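Long-range contacts in putative uronate isomerase (Thermotoga maritima, PDB 4NAR), which is of unconfirmed function but belongs to the lactate racemase family and may catalyse racemisation of lactate or a related hydroxy acid: residues Val32-Thr37 and Lys62-Leu67; Ile145-Gly150 and Lys164-Gly169; Ala206-Phe211 and Glu240-Phe245; Phe219-Val224 and Leu236-Gly241. All coordinates share one frame; numbering follows the deposited sequence.

Contact 1. Residues Val32-Thr37 and Lys62-Leu67; sequences VLVVHT and KEFHTL
His-36 and Thr-66 meet across the parallel strands 32-36 and 63-67, whose axes lie 24° apart. CG of His-36 is wedged between its own backbone N and carbonyl carbon (chi1 56°), which swings the ring back across the neighbouring strand. Followed outward from CB, CG lies 3.7 Å from Leu-67 O; CD2 comes closer to the same oxygen, which sits over one ring face, toward the rim. NE2 then reaches OG1 of Thr-66 at 3.2 Å, near the ring plane, in a bent hydrogen bond whose donor could be either group. On the other flank ND1 donates to Thr-37 O at 2.8 Å, close to the ring plane, so both ring nitrogens are held. With an alanine here, Thr-66 OG1 and Thr-37 O would probably lose these partners, and the carbonyl of Leu-67 would lose the ring lying over it. That carbonyl also accepts the His-36 backbone N, the last of five backbone bonds that begin with Val-32 N to Glu-63 O at 2.8 Å.

Beside Thr-66, on its face of the sheet, the Phe-64 ring takes CG2 of Val-34 against CZ at 3.5 Å and CG1 of Val-32 against CD2. The opposite face carries Leu-33, Val-35, His-65 and Leu-67; there CG2 of Val-35 lies 4.0 Å from CB of Leu-67. Helix 45-58 makes the crossover of this beta-alpha-beta unit and sends Tyr-53 edge-to-face against Phe-64, helix 78-85 packs on His-36 and Thr-66, and strands 144-150 and 94-97 flank the pair.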
loop_
_atom_site.group_PDB
_atom_site.type_symbol
_atom_site.label_atom_id
_atom_site.label_comp_id
_atom_site.label_asym_id
_atom_site.label_seq_id
_atom_site.Cartn_x
_atom_site.Cartn_y
_atom_site.Cartn_z
ATOM N N VAL A 32 16.841 5.711 18.786
ATOM C CA VAL A 32 15.608 6.061 18.091
ATOM C C VAL A 32 15.355 5.096 16.918
ATOM O O VAL A 32 16.298 4.586 16.314
ATOM C CB VAL A 32 15.712 7.519 17.581
ATOM C CG1 VAL A 32 15.213 7.673 16.153
ATOM C CG2 VAL A 32 15.011 8.478 18.531
ATOM N N LEU A 33 14.085 4.833 16.606
ATOM C CA LEU A 33 13.736 4.016 15.442
ATOM C C LEU A 33 12.827 4.788 14.497
ATOM O O LEU A 33 11.809 5.370 14.924
ATOM C CB LEU A 33 13.043 2.710 15.867
ATOM C CG LEU A 33 12.527 1.762 14.768
ATOM C CD1 LEU A 33 13.666 1.259 13.883
ATOM C CD2 LEU A 33 11.764 0.581 15.355
ATOM N N VAL A 34 13.187 4.791 13.212
ATOM C CA VAL A 34 12.340 5.401 12.199
ATOM C C VAL A 34 11.821 4.335 11.245
ATOM O O VAL A 34 12.593 3.706 10.506
ATOM C CB VAL A 34 13.061 6.536 11.410
ATOM C CG1 VAL A 34 12.150 7.093 10.302
ATOM C CG2 VAL A 34 13.494 7.647 12.353
ATOM N N VAL A 35 10.505 4.135 11.279
ATOM C CA VAL A 35 9.815 3.233 10.365
ATOM C C VAL A 35 9.301 4.069 9.181
ATOM O O VAL A 35 8.613 5.085 9.380
ATOM C CB VAL A 35 8.660 2.477 11.091
ATOM C CG1 VAL A 35 7.936 1.547 10.134
ATOM C CG2 VAL A 35 9.203 1.676 12.288
ATOM N N HIS A 36 9.651 3.657 7.957
ATOM C CA HIS A 36 9.380 4.452 6.757
ATOM C C HIS A 36 8.807 3.600 5.627
ATOM O O HIS A 36 8.888 2.365 5.665
ATOM C CB HIS A 36 10.667 5.135 6.254
ATOM C CG HIS A 36 11.797 4.173 5.995
ATOM N ND1 HIS A 36 11.968 3.533 4.789
ATOM C CD2 HIS A 36 12.796 3.741 6.806
ATOM C CE1 HIS A 36 13.028 2.736 4.865
ATOM N NE2 HIS A 36 13.545 2.847 6.072
ATOM N N THR A 37 8.250 4.281 4.621
ATOM C CA THR A 37 7.733 3.649 3.410
ATOM C C THR A 37 8.896 3.176 2.532
ATOM O O THR A 37 10.068 3.540 2.772
ATOM C CB THR A 37 6.839 4.637 2.605
ATOM O OG1 THR A 37 7.614 5.777 2.197
ATOM C CG2 THR A 37 5.651 5.120 3.451
ATOM N N LYS A 62 22.350 9.039 20.022
ATOM C CA LYS A 62 23.437 8.070 19.885
ATOM C C LYS A 62 23.221 7.084 18.725
ATOM O O LYS A 62 24.152 6.738 17.996
ATOM C CB LYS A 62 23.635 7.310 21.197
ATOM C CG LYS A 62 24.050 8.202 22.368
ATOM C CD LYS A 62 25.406 8.863 22.102
ATOM C CE LYS A 62 25.417 10.334 22.531
ATOM N NZ LYS A 62 26.287 11.157 21.620
ATOM N N GLU A 63 21.980 6.645 18.551
ATOM C CA GLU A 63 21.671 5.598 17.589
ATOM C C GLU A 63 20.382 5.860 16.805
ATOM O O GLU A 63 19.297 6.014 17.381
ATOM C CB GLU A 63 21.563 4.272 18.316
ATOM C CG GLU A 63 22.506 3.240 17.802
ATOM C CD GLU A 63 22.980 2.311 18.894
ATOM O OE1 GLU A 63 22.607 1.113 18.867
ATOM O OE2 GLU A 63 23.733 2.782 19.776
ATOM N N PHE A 64 20.515 5.896 15.487
ATOM C CA PHE A 64 19.409 6.205 14.598
ATOM C C PHE A 64 19.176 4.981 13.720
ATOM O O PHE A 64 19.885 4.760 12.730
ATOM C CB PHE A 64 19.783 7.419 13.745
ATOM C CG PHE A 64 18.654 7.959 12.911
ATOM C CD1 PHE A 64 18.481 7.542 11.591
ATOM C CD2 PHE A 64 17.772 8.902 13.445
ATOM C CE1 PHE A 64 17.425 8.060 10.814
ATOM C CE2 PHE A 64 16.718 9.425 12.688
ATOM C CZ PHE A 64 16.543 9.013 11.371
ATOM N N HIS A 65 18.210 4.162 14.115
ATOM C CA HIS A 65 17.874 2.957 13.373
ATOM C C HIS A 65 16.681 3.212 12.448
ATOM O O HIS A 65 15.775 3.981 12.781
ATOM C CB HIS A 65 17.553 1.833 14.348
ATOM C CG HIS A 65 18.748 1.338 15.111
ATOM N ND1 HIS A 65 19.386 0.153 14.807
ATOM C CD2 HIS A 65 19.410 1.862 16.167
ATOM C CE1 HIS A 65 20.392 -0.029 15.643
ATOM N NE2 HIS A 65 20.433 0.992 16.476
ATOM N N THR A 66 16.673 2.579 11.277
ATOM C CA THR A 66 15.508 2.682 10.401
ATOM C C THR A 66 14.966 1.320 10.005
ATOM O O THR A 66 15.708 0.336 9.976
ATOM C CB THR A 66 15.775 3.555 9.141
ATOM O OG1 THR A 66 16.088 2.714 8.009
ATOM C CG2 THR A 66 16.894 4.588 9.426
ATOM N N LEU A 67 13.665 1.271 9.717
ATOM C CA LEU A 67 12.995 0.026 9.361
ATOM C C LEU A 67 12.132 0.300 8.139
ATOM O O LEU A 67 11.261 1.194 8.134
ATOM C CB LEU A 67 12.106 -0.488 10.508
ATOM C CG LEU A 67 11.949 -1.995 10.805
ATOM C CD1 LEU A 67 10.622 -2.244 11.492
ATOM C CD2 LEU A 67 12.102 -2.911 9.588
#

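Contact 2. Residues Ile145-Gly150 and Lys164-Gly169; sequences IFFING and KIVIPG. With ACT (acetate ion), chain E; SO4 (sulfate ion), chain C.
Ile-165 lies against strand 145-150 with its two branches parted. CG1 is anti to the backbone N (chi1 -171°), carrying CD1 to 3.4 Å from the carbonyl oxygen of Ile-148, while CG2 turns to the Phe-147 ring. The ring meets this methyl obliquely, with CD1 4.0 Å from Ile-165 CG2; its CE1 is equally close to CG2 of Val-166, so two successive loop residues pack along one ring. Asn-149 brings only its CB to Ile-165, its amide being turned elsewhere: OD1 accepts from the backbone N of Gly-162 and ND2 bonds Thr-220 OG1, with a weak bond to Phe-147 O besides.

Gly-150 N donates a nearly straight 3.2 Å bond to OXT of an acetate, whose methyl rests near CA of Ile-165. Lys-164 runs past the acetate and bends at its last torsion, bringing NZ 2.9 Å from sulfate O1. A leucine in its place would probably leave that sulfate oxygen without its ammonium partner. Arg-41 bonds both ions, Gly-161 N the acetate and His-154 the sulfate. Both probably come from the crystallisation liquor, the acetate at the strand's C-terminal end and the sulfate farther out, consistent with an anion-binding pocket where alpha/beta folds commonly bind ligands.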
loop_
_atom_site.group_PDB
_atom_site.type_symbol
_atom_site.label_atom_id
_atom_site.label_comp_id
_atom_site.label_asym_id
_atom_site.label_seq_id
_atom_site.Cartn_x
_atom_site.Cartn_y
_atom_site.Cartn_z
ATOM N N ILE A 145 9.906 6.025 18.711
ATOM C CA ILE A 145 9.711 5.395 17.421
ATOM C C ILE A 145 8.864 6.327 16.571
ATOM O O ILE A 145 7.765 6.726 16.974
ATOM C CB ILE A 145 9.005 4.055 17.551
ATOM C CG1 ILE A 145 9.742 3.172 18.561
ATOM C CG2 ILE A 145 8.948 3.372 16.188
ATOM C CD1 ILE A 145 9.205 1.747 18.644
ATOM N N PHE A 146 9.381 6.670 15.395
ATOM C CA PHE A 146 8.727 7.616 14.509
ATOM C C PHE A 146 8.264 6.873 13.286
ATOM O O PHE A 146 9.062 6.265 12.582
ATOM C CB PHE A 146 9.721 8.695 14.102
ATOM C CG PHE A 146 10.366 9.380 15.272
ATOM C CD1 PHE A 146 11.614 8.982 15.720
ATOM C CD2 PHE A 146 9.710 10.419 15.937
ATOM C CE1 PHE A 146 12.215 9.614 16.810
ATOM C CE2 PHE A 146 10.298 11.048 17.024
ATOM C CZ PHE A 146 11.556 10.648 17.459
ATOM N N PHE A 147 6.970 6.896 13.038
ATOM C CA PHE A 147 6.438 6.236 11.866
ATOM C C PHE A 147 6.079 7.321 10.839
ATOM O O PHE A 147 5.102 8.058 11.024
ATOM C CB PHE A 147 5.175 5.450 12.222
ATOM C CG PHE A 147 5.380 4.355 13.246
ATOM C CD1 PHE A 147 5.487 3.020 12.848
ATOM C CD2 PHE A 147 5.420 4.651 14.618
ATOM C CE1 PHE A 147 5.648 1.992 13.800
ATOM C CE2 PHE A 147 5.581 3.640 15.570
ATOM C CZ PHE A 147 5.687 2.310 15.163
ATOM N N ILE A 148 6.864 7.429 9.770
ATOM C CA ILE A 148 6.555 8.376 8.703
ATOM C C ILE A 148 5.706 7.633 7.671
ATOM O O ILE A 148 6.209 6.818 6.878
ATOM C CB ILE A 148 7.835 8.934 8.039
ATOM C CG1 ILE A 148 8.806 9.451 9.110
ATOM C CG2 ILE A 148 7.482 10.030 7.038
ATOM C CD1 ILE A 148 10.173 9.858 8.568
ATOM N N ASN A 149 4.406 7.890 7.688
ATOM C CA ASN A 149 3.498 7.176 6.795
ATOM C C ASN A 149 2.831 8.157 5.825
ATOM O O ASN A 149 2.976 9.369 5.971
ATOM C CB ASN A 149 2.462 6.413 7.631
ATOM C CG ASN A 149 1.762 7.313 8.659
ATOM O OD1 ASN A 149 0.644 7.778 8.419
ATOM N ND2 ASN A 149 2.415 7.548 9.814
ATOM N N GLY A 150 2.103 7.650 4.840
ATOM C CA GLY A 150 1.481 8.519 3.857
ATOM C C GLY A 150 0.087 8.057 3.482
ATOM O O GLY A 150 -0.178 6.834 3.384
ATOM N N LYS A 164 -1.618 1.546 8.796
ATOM C CA LYS A 164 -1.288 0.682 7.672
ATOM C C LYS A 164 0.240 0.482 7.571
ATOM O O LYS A 164 0.721 -0.546 7.078
ATOM C CB LYS A 164 -1.858 1.193 6.345
ATOM C CG LYS A 164 -1.840 0.102 5.257
ATOM C CD LYS A 164 -1.691 0.671 3.829
ATOM C CE LYS A 164 -1.737 -0.441 2.746
ATOM N NZ LYS A 164 -0.372 -0.969 2.384
ATOM N N ILE A 165 1.002 1.455 8.061
ATOM C CA ILE A 165 2.438 1.290 8.100
ATOM C C ILE A 165 2.867 0.183 9.075
ATOM O O ILE A 165 3.931 -0.421 8.903
ATOM C CB ILE A 165 3.155 2.606 8.429
ATOM C CG1 ILE A 165 4.670 2.442 8.229
ATOM C CG2 ILE A 165 2.830 3.058 9.845
ATOM C CD1 ILE A 165 5.417 3.762 8.053
ATOM N N VAL A 166 2.056 -0.098 10.095
ATOM C CA VAL A 166 2.378 -1.200 10.991
ATOM C C VAL A 166 1.911 -2.517 10.354
ATOM O O VAL A 166 2.680 -3.479 10.250
ATOM C CB VAL A 166 1.727 -1.031 12.383
ATOM C CG1 VAL A 166 2.094 -2.218 13.281
ATOM C CG2 VAL A 166 2.140 0.296 13.026
ATOM N N ILE A 167 0.650 -2.545 9.922
ATOM C CA ILE A 167 0.066 -3.706 9.246
ATOM C C ILE A 167 -0.551 -3.224 7.935
ATOM O O ILE A 167 -1.495 -2.423 7.971
ATOM C CB ILE A 167 -1.054 -4.347 10.081
ATOM C CG1 ILE A 167 -0.534 -4.708 11.478
ATOM C CG2 ILE A 167 -1.598 -5.596 9.373
ATOM C CD1 ILE A 167 -1.608 -5.153 12.415
ATOM N N PRO A 168 -0.056 -3.727 6.778
ATOM C CA PRO A 168 0.907 -4.837 6.626
ATOM C C PRO A 168 2.387 -4.469 6.745
ATOM O O PRO A 168 3.219 -5.386 6.731
ATOM C CB PRO A 168 0.669 -5.304 5.179
ATOM C CG PRO A 168 0.307 -4.006 4.450
ATOM C CD PRO A 168 -0.561 -3.256 5.466
ATOM N N GLY A 169 2.696 -3.175 6.839
ATOM C CA GLY A 169 4.058 -2.669 6.724
ATOM C C GLY A 169 5.190 -3.482 7.342
ATOM O O GLY A 169 6.202 -3.778 6.677
HETATM C C ACT E . 1.739 3.309 4.584
HETATM O O ACT E . 0.555 3.059 4.295
HETATM O OXT ACT E . 1.945 4.488 4.924
HETATM C CH3 ACT E . 2.812 2.255 4.515
HETATM S S SO4 C . 0.867 0.094 -0.839
HETATM O O1 SO4 C . 0.351 0.858 0.316
HETATM O O2 SO4 C . 2.257 -0.319 -0.574
HETATM O O3 SO4 C . 0.069 -1.113 -1.113
HETATM O O4 SO4 C . 0.828 0.985 -2.003
#

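Contact 3. Residues Ala206-Phe211 and Glu240-Phe245; sequences ASEMIF and EGYEGF
Helices 206-211 and 241-245 run roughly antiparallel, at 144° with axes 10.2 Å apart, an antiparallel helix-helix packing, rich in aromatic side chains, beside the mixed sheet. Tyr-242 stretches from one helix to the other: with CG anti to the backbone N (chi1 176°), its ring reaches Glu-208, whose CG sits over one ring face in a CH-pi contact, 3.8 Å from the centroid. Ser-207 CB approaches the same ring at its edge, 4.0 Å from CE1. Beyond the contact the phenol is fixed by a hydrogen bond from Tyr-242 OH to the backbone O of Asn-204, one turn earlier on the first helix.

Phe-211 touches both Tyr-242 and Phe-245. Its side chain crosses both at about a right angle, with CB 4.1 Å from CB of Tyr-242 and CA of Tyr-242 over one ring face. Leu-163 of a nearby loop touches Ser-207, Phe-211 and Phe-245, and Phe-147 of strand 144-150 packs edge-to-face with Phe-245, joining this helix pair to the sheet. The rings of Phe-211 and Phe-245 meet obliquely, planes at 69°, with Phe-211 CZ 3.3 Å from Phe-245 CE1.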
loop_
_atom_site.group_PDB
_atom_site.type_symbol
_atom_site.label_atom_id
_atom_site.label_comp_id
_atom_site.label_asym_id
_atom_site.label_seq_id
_atom_site.Cartn_x
_atom_site.Cartn_y
_atom_site.Cartn_z
ATOM N N ALA A 206 -5.873 -5.118 15.879
ATOM C CA ALA A 206 -4.571 -5.744 16.094
ATOM C C ALA A 206 -3.514 -4.754 16.633
ATOM O O ALA A 206 -2.693 -5.096 17.503
ATOM C CB ALA A 206 -4.108 -6.364 14.817
ATOM N N SER A 207 -3.552 -3.522 16.129
ATOM C CA SER A 207 -2.561 -2.521 16.507
ATOM C C SER A 207 -2.664 -2.137 17.970
ATOM O O SER A 207 -1.670 -1.734 18.579
ATOM C CB SER A 207 -2.685 -1.268 15.644
ATOM O OG SER A 207 -2.525 -1.614 14.284
ATOM N N GLU A 208 -3.871 -2.236 18.520
ATOM C CA GLU A 208 -4.079 -1.969 19.934
ATOM C C GLU A 208 -3.147 -2.832 20.781
ATOM O O GLU A 208 -2.455 -2.335 21.673
ATOM C CB GLU A 208 -5.516 -2.278 20.310
ATOM C CG GLU A 208 -6.387 -1.051 20.416
ATOM C CD GLU A 208 -7.691 -1.345 21.135
ATOM O OE1 GLU A 208 -8.573 -2.020 20.540
ATOM O OE2 GLU A 208 -7.820 -0.911 22.306
HETATM N N MSE A 209 -3.125 -4.128 20.485
HETATM C CA MSE A 209 -2.291 -5.065 21.235
HETATM C C MSE A 209 -0.798 -4.774 21.029
HETATM O O MSE A 209 0.031 -5.011 21.918
HETATM C CB MSE A 209 -2.617 -6.502 20.826
HETATM C CG MSE A 209 -3.715 -7.159 21.655
HETATM SE SE MSE A 209 -4.209 -8.865 20.837
HETATM C CE MSE A 209 -5.186 -8.141 19.313
ATOM N N ILE A 210 -0.470 -4.261 19.846
ATOM C CA ILE A 210 0.901 -3.896 19.519
ATOM C C ILE A 210 1.339 -2.685 20.336
ATOM O O ILE A 210 2.366 -2.738 21.023
ATOM C CB ILE A 210 1.053 -3.616 17.995
ATOM C CG1 ILE A 210 0.805 -4.904 17.202
ATOM C CG2 ILE A 210 2.423 -3.003 17.661
ATOM C CD1 ILE A 210 0.860 -4.728 15.703
ATOM N N PHE A 211 0.570 -1.596 20.277
ATOM C CA PHE A 211 0.983 -0.369 20.962
ATOM C C PHE A 211 1.025 -0.490 22.478
ATOM O O PHE A 211 1.763 0.239 23.159
ATOM C CB PHE A 211 0.153 0.821 20.517
ATOM C CG PHE A 211 0.600 1.377 19.206
ATOM C CD1 PHE A 211 1.335 2.550 19.153
ATOM C CD2 PHE A 211 0.329 0.689 18.023
ATOM C CE1 PHE A 211 1.767 3.053 17.925
ATOM C CE2 PHE A 211 0.759 1.162 16.815
ATOM C CZ PHE A 211 1.480 2.348 16.752
ATOM N N GLU A 240 0.670 11.381 18.481
ATOM C CA GLU A 240 1.368 10.445 19.367
ATOM C C GLU A 240 0.496 9.273 19.841
ATOM O O GLU A 240 -0.690 9.437 20.153
ATOM C CB GLU A 240 1.994 11.192 20.568
ATOM C CG GLU A 240 2.683 10.259 21.582
ATOM C CD GLU A 240 3.545 10.972 22.637
ATOM O OE1 GLU A 240 3.438 12.215 22.805
ATOM O OE2 GLU A 240 4.338 10.267 23.318
ATOM N N GLY A 241 1.093 8.084 19.890
ATOM C CA GLY A 241 0.424 6.913 20.433
ATOM C C GLY A 241 -0.674 6.391 19.518
ATOM O O GLY A 241 -0.991 7.000 18.478
ATOM N N TYR A 242 -1.246 5.251 19.904
ATOM C CA TYR A 242 -2.322 4.613 19.156
ATOM C C TYR A 242 -3.411 5.608 18.745
ATOM O O TYR A 242 -3.730 5.736 17.551
ATOM C CB TYR A 242 -2.907 3.462 19.986
ATOM C CG TYR A 242 -4.103 2.774 19.360
ATOM C CD1 TYR A 242 -3.935 1.836 18.342
ATOM C CD2 TYR A 242 -5.408 3.039 19.809
ATOM C CE1 TYR A 242 -5.036 1.192 17.759
ATOM C CE2 TYR A 242 -6.523 2.391 19.230
ATOM C CZ TYR A 242 -6.324 1.476 18.204
ATOM O OH TYR A 242 -7.407 0.839 17.637
ATOM N N GLU A 243 -3.971 6.314 19.731
ATOM C CA GLU A 243 -5.064 7.261 19.474
ATOM C C GLU A 243 -4.618 8.369 18.525
ATOM O O GLU A 243 -5.431 8.909 17.758
ATOM C CB GLU A 243 -5.586 7.891 20.779
ATOM C CG GLU A 243 -6.145 6.901 21.784
ATOM C CD GLU A 243 -7.490 6.308 21.346
ATOM O OE1 GLU A 243 -8.042 6.762 20.300
ATOM O OE2 GLU A 243 -7.996 5.390 22.056
ATOM N N GLY A 244 -3.334 8.721 18.594
ATOM C CA GLY A 244 -2.782 9.716 17.701
ATOM C C GLY A 244 -2.828 9.241 16.262
ATOM O O GLY A 244 -3.143 10.024 15.343
ATOM N N PHE A 245 -2.509 7.961 16.066
ATOM C CA PHE A 245 -2.487 7.370 14.736
ATOM C C PHE A 245 -3.873 7.493 14.117
ATOM O O PHE A 245 -4.013 7.847 12.941
ATOM C CB PHE A 245 -2.109 5.893 14.823
ATOM C CG PHE A 245 -0.682 5.605 14.475
ATOM C CD1 PHE A 245 0.295 5.518 15.466
ATOM C CD2 PHE A 245 -0.314 5.389 13.146
ATOM C CE1 PHE A 245 1.613 5.237 15.135
ATOM C CE2 PHE A 245 1.009 5.101 12.806
ATOM C CZ PHE A 245 1.968 5.016 13.798
#

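Contact 4. Residues Phe219-Val224 and Leu236-Gly241; sequences FTLNMV and LYIDEG
Thr-220 and Asp-239 face each other as a hydrogen-bonded antiparallel pair: Thr-220 N gives to Asp-239 O at 2.8 Å, and Asp-239 N returns the bond to Thr-220 O in the carbonyl plane. Two residues on, Asn-222 and Tyr-237 repeat the exchange with almost straight N-H groups, although Asn-222 N stands above the carbonyl plane of Tyr-237. Both carbonyls of Thr-220 and Asn-222 also take a CA-H contact, Thr-220 O from Ile-238 CA at 3.2 Å and Asn-222 O from Leu-236 CA.

The polar side chains of these pairs find partners elsewhere. Thr-220 OG1 bonds Asn-149 ND2, leaving its CG2 3.6 Å from Asp-239 CB; Asn-222 OD1 meets Thr-151, Tyr-237 OH meets Glu-6, and Asp-239 OD2 is shared by Arg-247 and Tyr-4.

On the other face the extended Glu-240 lies alongside Phe-219, its CD 3.5 Å from ring CE1 and its carboxylate turned 42° from the ring plane, with OE1 in a salt bridge to Arg-217. Farther along, CD2 of Leu-236 packs 3.9 Å from both Leu-221 CB and Met-223 CG, the latter a selenomethionine. Strands 217-227 and 231-240 form a beta hairpin, the first parallel to strand 144-150, the second turning back antiparallel to extend the mixed sheet.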
loop_
_atom_site.group_PDB
_atom_site.type_symbol
_atom_site.label_atom_id
_atom_site.label_comp_id
_atom_site.label_asym_id
_atom_site.label_seq_id
_atom_site.Cartn_x
_atom_site.Cartn_y
_atom_site.Cartn_z
ATOM N N PHE A 219 5.385 7.969 17.594
ATOM C CA PHE A 219 4.830 9.087 16.851
ATOM C C PHE A 219 4.377 8.704 15.472
ATOM O O PHE A 219 4.981 7.863 14.811
ATOM C CB PHE A 219 5.825 10.244 16.804
ATOM C CG PHE A 219 6.236 10.707 18.171
ATOM C CD1 PHE A 219 5.427 11.585 18.891
ATOM C CD2 PHE A 219 7.384 10.199 18.777
ATOM C CE1 PHE A 219 5.778 11.989 20.186
ATOM C CE2 PHE A 219 7.749 10.599 20.079
ATOM C CZ PHE A 219 6.940 11.492 20.783
ATOM N N THR A 220 3.274 9.303 15.059
ATOM C CA THR A 220 2.853 9.201 13.681
ATOM C C THR A 220 3.124 10.528 12.993
ATOM O O THR A 220 2.814 11.606 13.521
ATOM C CB THR A 220 1.364 8.808 13.529
ATOM O OG1 THR A 220 1.016 8.841 12.139
ATOM C CG2 THR A 220 0.428 9.762 14.313
ATOM N N LEU A 221 3.760 10.441 11.836
ATOM C CA LEU A 221 4.016 11.602 11.007
ATOM C C LEU A 221 3.338 11.270 9.675
ATOM O O LEU A 221 3.930 10.628 8.799
ATOM C CB LEU A 221 5.529 11.839 10.877
ATOM C CG LEU A 221 6.249 12.047 12.224
ATOM C CD1 LEU A 221 6.686 10.737 12.867
ATOM C CD2 LEU A 221 7.444 12.989 12.102
ATOM N N ASN A 222 2.067 11.661 9.572
ATOM C CA ASN A 222 1.175 11.230 8.502
ATOM C C ASN A 222 1.168 12.271 7.365
ATOM O O ASN A 222 0.626 13.377 7.504
ATOM C CB ASN A 222 -0.234 11.016 9.076
ATOM C CG ASN A 222 -1.138 10.185 8.158
ATOM O OD1 ASN A 222 -0.943 10.140 6.932
ATOM N ND2 ASN A 222 -2.132 9.514 8.755
HETATM N N MSE A 223 1.792 11.910 6.251
HETATM C CA MSE A 223 1.944 12.810 5.117
HETATM C C MSE A 223 0.740 12.774 4.185
HETATM O O MSE A 223 0.099 11.731 4.006
HETATM C CB MSE A 223 3.167 12.401 4.300
HETATM C CG MSE A 223 4.512 12.582 5.000
HETATM SE SE MSE A 223 5.931 11.808 3.902
HETATM C CE MSE A 223 5.324 9.965 3.790
ATOM N N VAL A 224 0.447 13.917 3.570
ATOM C CA VAL A 224 -0.474 13.967 2.437
ATOM C C VAL A 224 0.175 14.831 1.345
ATOM O O VAL A 224 0.798 15.867 1.642
ATOM C CB VAL A 224 -1.867 14.516 2.839
ATOM C CG1 VAL A 224 -2.853 14.375 1.691
ATOM C CG2 VAL A 224 -2.400 13.790 4.063
ATOM N N LEU A 236 1.463 17.490 6.848
ATOM C CA LEU A 236 2.169 16.550 7.703
ATOM C C LEU A 236 1.453 16.566 9.053
ATOM O O LEU A 236 1.577 17.532 9.819
ATOM C CB LEU A 236 3.634 16.979 7.874
ATOM C CG LEU A 236 4.721 15.897 7.982
ATOM C CD1 LEU A 236 5.837 16.318 8.957
ATOM C CD2 LEU A 236 4.164 14.519 8.357
ATOM N N TYR A 237 0.673 15.527 9.337
ATOM C CA TYR A 237 -0.065 15.475 10.592
ATOM C C TYR A 237 0.726 14.667 11.620
ATOM O O TYR A 237 0.855 13.437 11.503
ATOM C CB TYR A 237 -1.462 14.898 10.370
ATOM C CG TYR A 237 -2.302 15.744 9.445
ATOM C CD1 TYR A 237 -2.305 17.132 9.555
ATOM C CD2 TYR A 237 -3.085 15.166 8.450
ATOM C CE1 TYR A 237 -3.074 17.927 8.704
ATOM C CE2 TYR A 237 -3.851 15.947 7.591
ATOM C CZ TYR A 237 -3.845 17.332 7.726
ATOM O OH TYR A 237 -4.606 18.128 6.884
ATOM N N ILE A 238 1.265 15.359 12.622
ATOM C CA ILE A 238 2.116 14.731 13.621
ATOM C C ILE A 238 1.321 14.472 14.896
ATOM O O ILE A 238 0.670 15.376 15.412
ATOM C CB ILE A 238 3.329 15.626 13.949
ATOM C CG1 ILE A 238 4.059 16.023 12.655
ATOM C CG2 ILE A 238 4.259 14.930 14.951
ATOM C CD1 ILE A 238 5.404 16.731 12.862
ATOM N N ASP A 239 1.369 13.247 15.411
ATOM C CA ASP A 239 0.598 12.918 16.594
ATOM C C ASP A 239 1.241 11.758 17.343
ATOM O O ASP A 239 2.258 11.209 16.900
ATOM C CB ASP A 239 -0.840 12.604 16.201
ATOM C CG ASP A 239 -1.818 12.814 17.347
ATOM O OD1 ASP A 239 -1.382 12.763 18.533
ATOM O OD2 ASP A 239 -3.026 13.010 17.062
ATOM N N GLU A 240 0.670 11.381 18.481
ATOM C CA GLU A 240 1.368 10.445 19.367
ATOM C C GLU A 240 0.496 9.273 19.841
ATOM O O GLU A 240 -0.690 9.437 20.153
ATOM C CB GLU A 240 1.994 11.192 20.568
ATOM C CG GLU A 240 2.683 10.259 21.582
ATOM C CD GLU A 240 3.545 10.972 22.637
ATOM O OE1 GLU A 240 3.438 12.215 22.805
ATOM O OE2 GLU A 240 4.338 10.267 23.318
ATOM N N GLY A 241 1.093 8.084 19.890
ATOM C CA GLY A 241 0.424 6.913 20.433
ATOM C C GLY A 241 -0.674 6.391 19.518
ATOM O O GLY A 241 -0.991 7.000 18.478
#

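Overall arrangement
Three of the four contacts share the seven-stranded mixed sheet, where 63-68, 31-36, 144-150, 217-227 and 231-240 lie in that order. Contact 1 stands next to contact 2, centres 12 Å apart, and contact 2 next to contact 4, centres 10 Å apart. Contact 3 lies on the helices beside the sheet, its centre 11 Å from that of contact 2, and meets its loop through Ala-206 on Ile-167. It shares Glu-240 and Gly-241 with contact 4, where strand 231-240 passes into helix 241-259. Along the chain contact 1 closes first, then contact 2, while contacts 3 and 4 close on overlapping segments. Strand 144-150 thus links the beta-alpha-beta unit, the probable anion pocket and the hairpin.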